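Local coordinates for protein TgTwinScan_2721 - E2 domain (Toxoplasma gondii, PDB 2F4Z) that is probably a ubiquitin-conjugating (E2) enzyme, expected to carry ubiquitin as a thioester on a catalytic cysteine and pass it on to target proteins, at residues G64-G72 and R76-P84; F113-N121 and F179-F190. All blocks are in the same frame, centred on the assembly; numbering follows the deposited sequence.

Contact 1: G64-G72 and R76-P84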
# COMPACT_ATOMS: atom_id res chain seq x y z
N GLY A 64 -0.91 -4.14 17.67
CA GLY A 64 -1.14 -3.34 16.49
C GLY A 64 -2.57 -3.59 16.06
O GLY A 64 -3.50 -3.20 16.77
N VAL A 65 -2.75 -4.27 14.92
CA VAL A 65 -4.09 -4.48 14.32
C VAL A 65 -4.44 -5.92 14.04
O VAL A 65 -3.55 -6.75 13.86
CB VAL A 65 -4.30 -3.61 13.03
CG1 VAL A 65 -4.09 -2.12 13.37
CG2 VAL A 65 -3.40 -4.06 11.88
N SER A 66 -5.74 -6.26 14.01
CA SER A 66 -6.15 -7.60 13.63
C SER A 66 -7.60 -7.59 13.17
O SER A 66 -8.24 -6.55 13.21
CB SER A 66 -5.97 -8.63 14.78
OG SER A 66 -6.86 -8.36 15.88
N ALA A 67 -8.10 -8.76 12.77
CA ALA A 67 -9.38 -8.85 12.07
C ALA A 67 -9.94 -10.27 12.20
O ALA A 67 -9.19 -11.25 12.35
CB ALA A 67 -9.23 -8.41 10.59
N GLN A 68 -11.25 -10.36 12.14
CA GLN A 68 -11.93 -11.63 12.11
C GLN A 68 -13.09 -11.49 11.21
O GLN A 68 -13.71 -10.42 11.19
CB GLN A 68 -12.54 -11.94 13.47
CG GLN A 68 -11.52 -12.14 14.49
CD GLN A 68 -12.10 -12.21 15.87
OE1 GLN A 68 -13.29 -11.89 16.11
NE2 GLN A 68 -11.26 -12.62 16.80
N ILE A 69 -13.44 -12.58 10.54
CA ILE A 69 -14.69 -12.59 9.85
C ILE A 69 -15.82 -12.77 10.85
O ILE A 69 -15.58 -13.18 11.98
CB ILE A 69 -14.78 -13.52 8.57
CG1 ILE A 69 -15.42 -14.84 8.88
CG2 ILE A 69 -13.44 -13.58 7.78
CD1 ILE A 69 -15.51 -15.69 7.67
N VAL A 70 -17.02 -12.40 10.42
CA VAL A 70 -18.20 -12.35 11.24
C VAL A 70 -19.30 -13.22 10.67
O VAL A 70 -19.66 -13.10 9.50
CB VAL A 70 -18.69 -10.89 11.36
CG1 VAL A 70 -20.11 -10.83 11.98
CG2 VAL A 70 -17.68 -10.08 12.17
N GLY A 71 -19.81 -14.13 11.48
CA GLY A 71 -21.03 -14.92 11.12
C GLY A 71 -20.81 -15.89 9.97
O GLY A 71 -21.77 -16.19 9.22
N GLY A 72 -19.57 -16.35 9.80
CA GLY A 72 -19.22 -17.07 8.56
C GLY A 72 -19.12 -16.36 7.20
O GLY A 72 -18.74 -16.99 6.20
N ARG A 76 -18.00 -9.70 5.73
CA ARG A 76 -18.30 -8.97 6.95
C ARG A 76 -17.22 -9.27 7.98
O ARG A 76 -17.00 -10.44 8.36
CB ARG A 76 -19.72 -9.32 7.44
CG ARG A 76 -20.16 -8.47 8.64
CD ARG A 76 -20.28 -6.97 8.23
NE ARG A 76 -20.91 -6.18 9.27
CZ ARG A 76 -22.21 -5.93 9.34
NH1 ARG A 76 -22.67 -5.18 10.34
NH2 ARG A 76 -23.06 -6.42 8.44
N TRP A 77 -16.46 -8.26 8.36
CA TRP A 77 -15.34 -8.48 9.28
C TRP A 77 -15.47 -7.55 10.47
O TRP A 77 -16.17 -6.51 10.45
CB TRP A 77 -13.98 -8.13 8.64
CG TRP A 77 -13.40 -8.98 7.51
CD1 TRP A 77 -14.07 -9.87 6.70
CD2 TRP A 77 -12.06 -8.93 7.03
NE1 TRP A 77 -13.21 -10.38 5.74
CE2 TRP A 77 -11.97 -9.82 5.93
CE3 TRP A 77 -10.92 -8.21 7.42
CZ2 TRP A 77 -10.77 -10.01 5.20
CZ3 TRP A 77 -9.72 -8.41 6.70
CH2 TRP A 77 -9.66 -9.31 5.61
N ARG A 78 -14.71 -7.90 11.49
CA ARG A 78 -14.51 -7.07 12.66
C ARG A 78 -13.02 -6.73 12.67
O ARG A 78 -12.20 -7.64 12.44
CB ARG A 78 -14.85 -7.91 13.86
CG ARG A 78 -15.23 -7.18 15.03
CD ARG A 78 -15.48 -8.23 16.15
NE ARG A 78 -16.70 -9.02 15.93
CZ ARG A 78 -17.93 -8.56 16.17
NH1 ARG A 78 -18.09 -7.31 16.63
NH2 ARG A 78 -18.99 -9.35 15.96
N GLY A 79 -12.68 -5.44 12.81
CA GLY A 79 -11.30 -4.99 12.90
C GLY A 79 -11.00 -4.63 14.36
O GLY A 79 -11.91 -4.30 15.10
N PHE A 80 -9.73 -4.78 14.76
CA PHE A 80 -9.27 -4.50 16.12
C PHE A 80 -8.05 -3.68 15.99
O PHE A 80 -7.18 -4.00 15.18
CB PHE A 80 -8.91 -5.79 16.89
CG PHE A 80 -10.07 -6.71 17.00
CD1 PHE A 80 -10.20 -7.81 16.15
CD2 PHE A 80 -11.11 -6.40 17.86
CE1 PHE A 80 -11.31 -8.59 16.23
CE2 PHE A 80 -12.22 -7.16 17.91
CZ PHE A 80 -12.31 -8.27 17.12
N ILE A 81 -7.97 -2.62 16.78
CA ILE A 81 -6.87 -1.66 16.69
C ILE A 81 -6.50 -1.29 18.11
O ILE A 81 -7.37 -1.07 18.94
CB ILE A 81 -7.35 -0.40 15.86
CG1 ILE A 81 -7.50 -0.80 14.38
CG2 ILE A 81 -6.39 0.78 15.94
CD1 ILE A 81 -8.15 0.31 13.51
N ALA A 82 -5.21 -1.24 18.38
CA ALA A 82 -4.72 -0.84 19.67
C ALA A 82 -4.54 0.68 19.65
O ALA A 82 -3.99 1.24 18.71
CB ALA A 82 -3.33 -1.57 19.96
N GLY A 83 -4.95 1.36 20.72
CA GLY A 83 -4.68 2.79 20.86
C GLY A 83 -3.17 2.96 20.80
O GLY A 83 -2.46 2.21 21.46
N PRO A 84 -2.67 3.91 19.99
CA PRO A 84 -1.24 4.16 19.89
C PRO A 84 -0.67 4.66 21.22
O PRO A 84 -1.41 5.25 22.05
CB PRO A 84 -1.16 5.25 18.81
CG PRO A 84 -2.42 5.14 18.06
CD PRO A 84 -3.43 4.78 19.07

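Contact 2: F113-N121 and F179-F190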
# COMPACT_ATOMS: atom_id res chain seq x y z
N PHE A 113 -16.20 2.75 13.76
CA PHE A 113 -15.95 2.27 15.11
C PHE A 113 -17.22 1.68 15.70
O PHE A 113 -18.33 2.26 15.57
CB PHE A 113 -15.37 3.36 16.00
CG PHE A 113 -13.87 3.58 15.78
CD1 PHE A 113 -13.39 4.17 14.60
CD2 PHE A 113 -12.96 3.24 16.78
CE1 PHE A 113 -11.98 4.35 14.43
CE2 PHE A 113 -11.61 3.45 16.65
CZ PHE A 113 -11.10 4.03 15.47
N VAL A 114 -17.07 0.51 16.30
CA VAL A 114 -18.13 -0.03 17.18
C VAL A 114 -17.86 0.49 18.61
O VAL A 114 -18.77 1.03 19.22
CB VAL A 114 -18.15 -1.56 17.14
CG1 VAL A 114 -19.04 -2.16 18.27
CG2 VAL A 114 -18.58 -2.00 15.73
N THR A 115 -16.62 0.36 19.10
CA THR A 115 -16.21 0.92 20.41
C THR A 115 -16.40 2.46 20.43
O THR A 115 -15.93 3.16 19.51
CB THR A 115 -14.73 0.67 20.65
OG1 THR A 115 -14.43 -0.73 20.52
CG2 THR A 115 -14.29 1.20 22.04
N LYS A 116 -17.10 2.99 21.46
CA LYS A 116 -17.19 4.46 21.68
C LYS A 116 -15.81 5.09 21.84
O LYS A 116 -14.93 4.61 22.60
CB LYS A 116 -18.10 4.80 22.90
CG LYS A 116 -19.61 4.57 22.73
CD LYS A 116 -20.15 5.45 21.56
CE LYS A 116 -21.68 5.69 21.52
NZ LYS A 116 -22.56 4.45 21.40
N ILE A 117 -15.59 6.19 21.11
CA ILE A 117 -14.27 6.85 21.13
C ILE A 117 -14.51 8.38 20.99
O ILE A 117 -15.50 8.83 20.35
CB ILE A 117 -13.33 6.28 20.02
CG1 ILE A 117 -11.90 6.86 20.12
CG2 ILE A 117 -14.03 6.41 18.63
CD1 ILE A 117 -10.82 6.11 19.31
N TRP A 118 -13.68 9.15 21.68
CA TRP A 118 -13.76 10.61 21.68
C TRP A 118 -12.63 11.14 20.82
O TRP A 118 -11.50 11.19 21.26
CB TRP A 118 -13.54 11.10 23.10
CG TRP A 118 -13.89 12.56 23.31
CD1 TRP A 118 -12.99 13.63 23.52
CD2 TRP A 118 -15.19 13.11 23.32
NE1 TRP A 118 -13.72 14.79 23.66
CE2 TRP A 118 -15.06 14.51 23.54
CE3 TRP A 118 -16.47 12.58 23.17
CZ2 TRP A 118 -16.15 15.35 23.64
CZ3 TRP A 118 -17.56 13.42 23.23
CH2 TRP A 118 -17.39 14.81 23.47
N HIS A 119 -12.93 11.50 19.55
CA HIS A 119 -11.85 11.91 18.60
C HIS A 119 -12.52 12.86 17.62
O HIS A 119 -13.66 12.58 17.23
CB HIS A 119 -11.29 10.63 17.89
CG HIS A 119 -10.06 10.86 17.05
ND1 HIS A 119 -10.08 11.51 15.83
CD2 HIS A 119 -8.77 10.51 17.26
CE1 HIS A 119 -8.86 11.57 15.35
NE2 HIS A 119 -8.05 10.94 16.17
N PRO A 120 -11.86 13.99 17.21
CA PRO A 120 -12.54 14.93 16.29
C PRO A 120 -12.93 14.32 14.94
O PRO A 120 -13.95 14.68 14.36
CB PRO A 120 -11.50 16.05 16.11
CG PRO A 120 -10.14 15.41 16.46
CD PRO A 120 -10.47 14.41 17.54
N ASN A 121 -12.16 13.33 14.50
CA ASN A 121 -12.36 12.64 13.20
C ASN A 121 -13.19 11.34 13.19
O ASN A 121 -13.32 10.63 12.17
CB ASN A 121 -10.96 12.50 12.58
CG ASN A 121 -10.21 13.85 12.57
OD1 ASN A 121 -9.13 13.99 13.14
ND2 ASN A 121 -10.82 14.88 11.91
N PHE A 179 -10.25 17.90 26.23
CA PHE A 179 -10.44 16.98 25.14
C PHE A 179 -9.65 15.72 25.45
O PHE A 179 -10.16 14.63 25.31
CB PHE A 179 -10.04 17.55 23.75
CG PHE A 179 -9.77 16.46 22.74
CD1 PHE A 179 -10.82 15.87 22.05
CD2 PHE A 179 -8.50 15.98 22.57
CE1 PHE A 179 -10.60 14.81 21.19
CE2 PHE A 179 -8.25 14.91 21.71
CZ PHE A 179 -9.30 14.33 21.03
N VAL A 180 -8.40 15.90 25.88
CA VAL A 180 -7.48 14.80 26.12
C VAL A 180 -7.96 13.96 27.33
O VAL A 180 -7.92 12.71 27.31
CB VAL A 180 -6.10 15.34 26.35
CG1 VAL A 180 -5.13 14.28 26.76
CG2 VAL A 180 -5.57 16.03 25.05
N GLN A 181 -8.40 14.67 28.39
CA GLN A 181 -9.00 14.07 29.56
C GLN A 181 -10.25 13.23 29.25
O GLN A 181 -10.41 12.13 29.76
CB GLN A 181 -9.34 15.19 30.57
CG GLN A 181 -9.18 14.87 32.07
CD GLN A 181 -9.79 15.99 32.95
OE1 GLN A 181 -9.66 17.20 32.62
NE2 GLN A 181 -10.48 15.59 34.03
N THR A 182 -11.16 13.79 28.46
CA THR A 182 -12.29 13.08 27.96
C THR A 182 -11.88 11.82 27.14
O THR A 182 -12.47 10.76 27.32
CB THR A 182 -13.16 13.98 27.14
OG1 THR A 182 -13.53 15.12 27.93
CG2 THR A 182 -14.47 13.22 26.67
N ALA A 183 -10.83 11.93 26.31
CA ALA A 183 -10.48 10.88 25.36
C ALA A 183 -9.91 9.75 26.18
O ALA A 183 -10.27 8.59 25.95
CB ALA A 183 -9.50 11.39 24.29
N LYS A 184 -9.04 10.08 27.13
CA LYS A 184 -8.50 9.10 28.05
C LYS A 184 -9.54 8.42 28.95
O LYS A 184 -9.48 7.20 29.16
CB LYS A 184 -7.34 9.68 28.85
CG LYS A 184 -6.99 8.82 30.02
CD LYS A 184 -5.66 9.18 30.66
CE LYS A 184 -5.40 8.26 31.85
NZ LYS A 184 -4.54 8.93 32.89
N LEU A 185 -10.51 9.16 29.45
CA LEU A 185 -11.58 8.55 30.25
C LEU A 185 -12.47 7.65 29.39
O LEU A 185 -12.87 6.57 29.84
CB LEU A 185 -12.45 9.61 30.94
CG LEU A 185 -13.62 9.13 31.82
CD1 LEU A 185 -13.06 8.36 33.03
CD2 LEU A 185 -14.43 10.33 32.25
N TRP A 186 -12.83 8.10 28.17
CA TRP A 186 -13.58 7.25 27.23
C TRP A 186 -12.81 5.98 26.92
O TRP A 186 -13.38 4.92 26.91
CB TRP A 186 -13.95 7.98 25.95
CG TRP A 186 -15.24 8.76 26.06
CD1 TRP A 186 -15.58 9.61 27.08
CD2 TRP A 186 -16.28 8.87 25.07
NE1 TRP A 186 -16.79 10.20 26.80
CE2 TRP A 186 -17.23 9.79 25.57
CE3 TRP A 186 -16.51 8.27 23.82
CZ2 TRP A 186 -18.43 10.07 24.89
CZ3 TRP A 186 -17.69 8.55 23.14
CH2 TRP A 186 -18.64 9.45 23.66
N THR A 187 -11.50 6.08 26.70
CA THR A 187 -10.63 4.88 26.52
C THR A 187 -10.73 3.89 27.73
O THR A 187 -10.96 2.67 27.57
CB THR A 187 -9.18 5.34 26.22
OG1 THR A 187 -9.16 6.09 24.99
CG2 THR A 187 -8.22 4.16 26.06
N GLU A 188 -10.63 4.42 28.95
CA GLU A 188 -10.63 3.62 30.17
C GLU A 188 -11.98 3.02 30.38
O GLU A 188 -12.09 1.90 30.82
CB GLU A 188 -10.22 4.47 31.38
CG GLU A 188 -8.74 4.87 31.27
CD GLU A 188 -8.21 5.91 32.29
OE1 GLU A 188 -8.90 6.93 32.61
OE2 GLU A 188 -7.03 5.71 32.71
N THR A 189 -13.01 3.74 29.98
CA THR A 189 -14.37 3.35 30.19
C THR A 189 -14.89 2.33 29.15
O THR A 189 -15.53 1.37 29.51
CB THR A 189 -15.26 4.59 30.19
OG1 THR A 189 -14.85 5.43 31.26
CG2 THR A 189 -16.71 4.22 30.37
N PHE A 190 -14.61 2.57 27.87
CA PHE A 190 -15.23 1.83 26.78
C PHE A 190 -14.31 0.94 25.98
O PHE A 190 -14.79 0.12 25.20
CB PHE A 190 -15.86 2.79 25.78
CG PHE A 190 -16.84 3.68 26.37
CD1 PHE A 190 -16.61 5.03 26.41
CD2 PHE A 190 -18.03 3.14 26.93
CE1 PHE A 190 -17.53 5.89 26.99
CE2 PHE A 190 -18.97 3.97 27.50
CZ PHE A 190 -18.73 5.37 27.53
O HOH W 1 -11.76 7.72 23.56

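Contact 1: G64-G72 and R76-P84
Phe80 turns the edge of its ring to Gln68, whose CG lies in the ring plane, in the first hairpin of the antiparallel UBC (E2) sheet, strands 65-70 and 77-82. CD of the Gln68 amide is 3.7 Å from Phe80 CE1, with the amide plane steep to the ring at 73°. Ser66 OG approaches the same ring obliquely, 3.4 Å from Phe80 CD1. The Trp77 indole is met obliquely too, by Ala67 CB at 3.6 Å from Trp77 CE3 and by Ile69 CG2 at 3.8 Å from Trp77 NE1, a nitrogen that donates to Ile74 O. Phe80, Ser66, Gln68 and Arg78 occupy one face. Val65, Ala67 and Ile81 point to the other, where Ala67 meets Ile44 of helix 33-46 and Ile81 meets Ile151 of helix 144-156. Near the turn, CG2 of Val70 packs on Arg78 CB, while Arg76, its CG anti to the backbone N (chi1 -174°), lays that carbon beside Val70 CB; its guanidinium forms a salt bridge with Asp97. Hydrogen-bonded pairs Ser66-Phe80 and Gln68-Arg78 zip the backbones together; the straightest bond runs from Arg78 N to Gln68 O, 2.7 Å long with 169° at the hydrogen.

Contact 2: F113-N121 and F179-F190
Trp118 packs against helix 179-190, among Phe179, Thr182, Ala183 and Trp186, just ahead of His119-Pro120-Asn121, the HPN motif of the E2 family, which in relatives lies beside the active-site cysteine. Aromatic contacts come first. With CG anti to the backbone N (chi1 -168°), the Trp118 indole is carried over to the helix, where its CD1 meets Phe179 CD1 at 3.4 Å, the two planes 32° apart. Farther along the helix, Trp118 CE3 lies over one face of the Trp186 indole, 3.6 Å from CZ2 of that ring; Phe190 CE1 covers the opposite face and Ile117 N sits at the edge.

Two CH-pi contacts follow. Thr182 CG2 stands almost exactly above the centre of the five-membered ring of Trp118, 3.2 Å from its centroid, and Lys116 CB lies over a face of Phe190, 3.8 Å from Phe190 CD1. Apolar packing adds Pro120 CD against Phe179 CE1 at 3.7 Å, so the HPN proline meets, at an oblique approach, the ring that Trp118 also touches; Met172 of helix 166-174 touches both Pro120 and Phe179.

Polar links are few, and no direct hydrogen bond joins the segments. Within the loop, Asn121 N donates to His119 ND1 in the imidazole plane, while His119 NE2 is bonded to Met154 O; together they fix the ring's rotation. One water bridges loop and helix, accepting from Trp118 N at 3.0 Å and donating to Ala183 O at 2.9 Å, an oxygen that Thr187 N and Thr187 OG1 also grip from opposite faces of its plane.

Contact 1 closes along the chain before contact 2 opens, and their centres lie about 18 Å apart; nearest atoms come to about 5 Å without touching. Strand 93-99 bridges them: it pairs with strand 77-82 of contact 1 and with strand 110-113, which leads into the loop of contact 2, and its Thr95 touches Arg78 and Phe80 while its backbone N is hydrogen-bonded to Thr115 OG1. Helix 144-156 is shared as well, Ile151 meeting Ile81 and Phe113, Leu155 meeting Pro84 and Ile117. One sheet and one helix thus connect the hairpin, beside the N-terminal helix, to the HPN loop, which in E2 relatives flanks the active-site cysteine and here packs on the C-terminal helix.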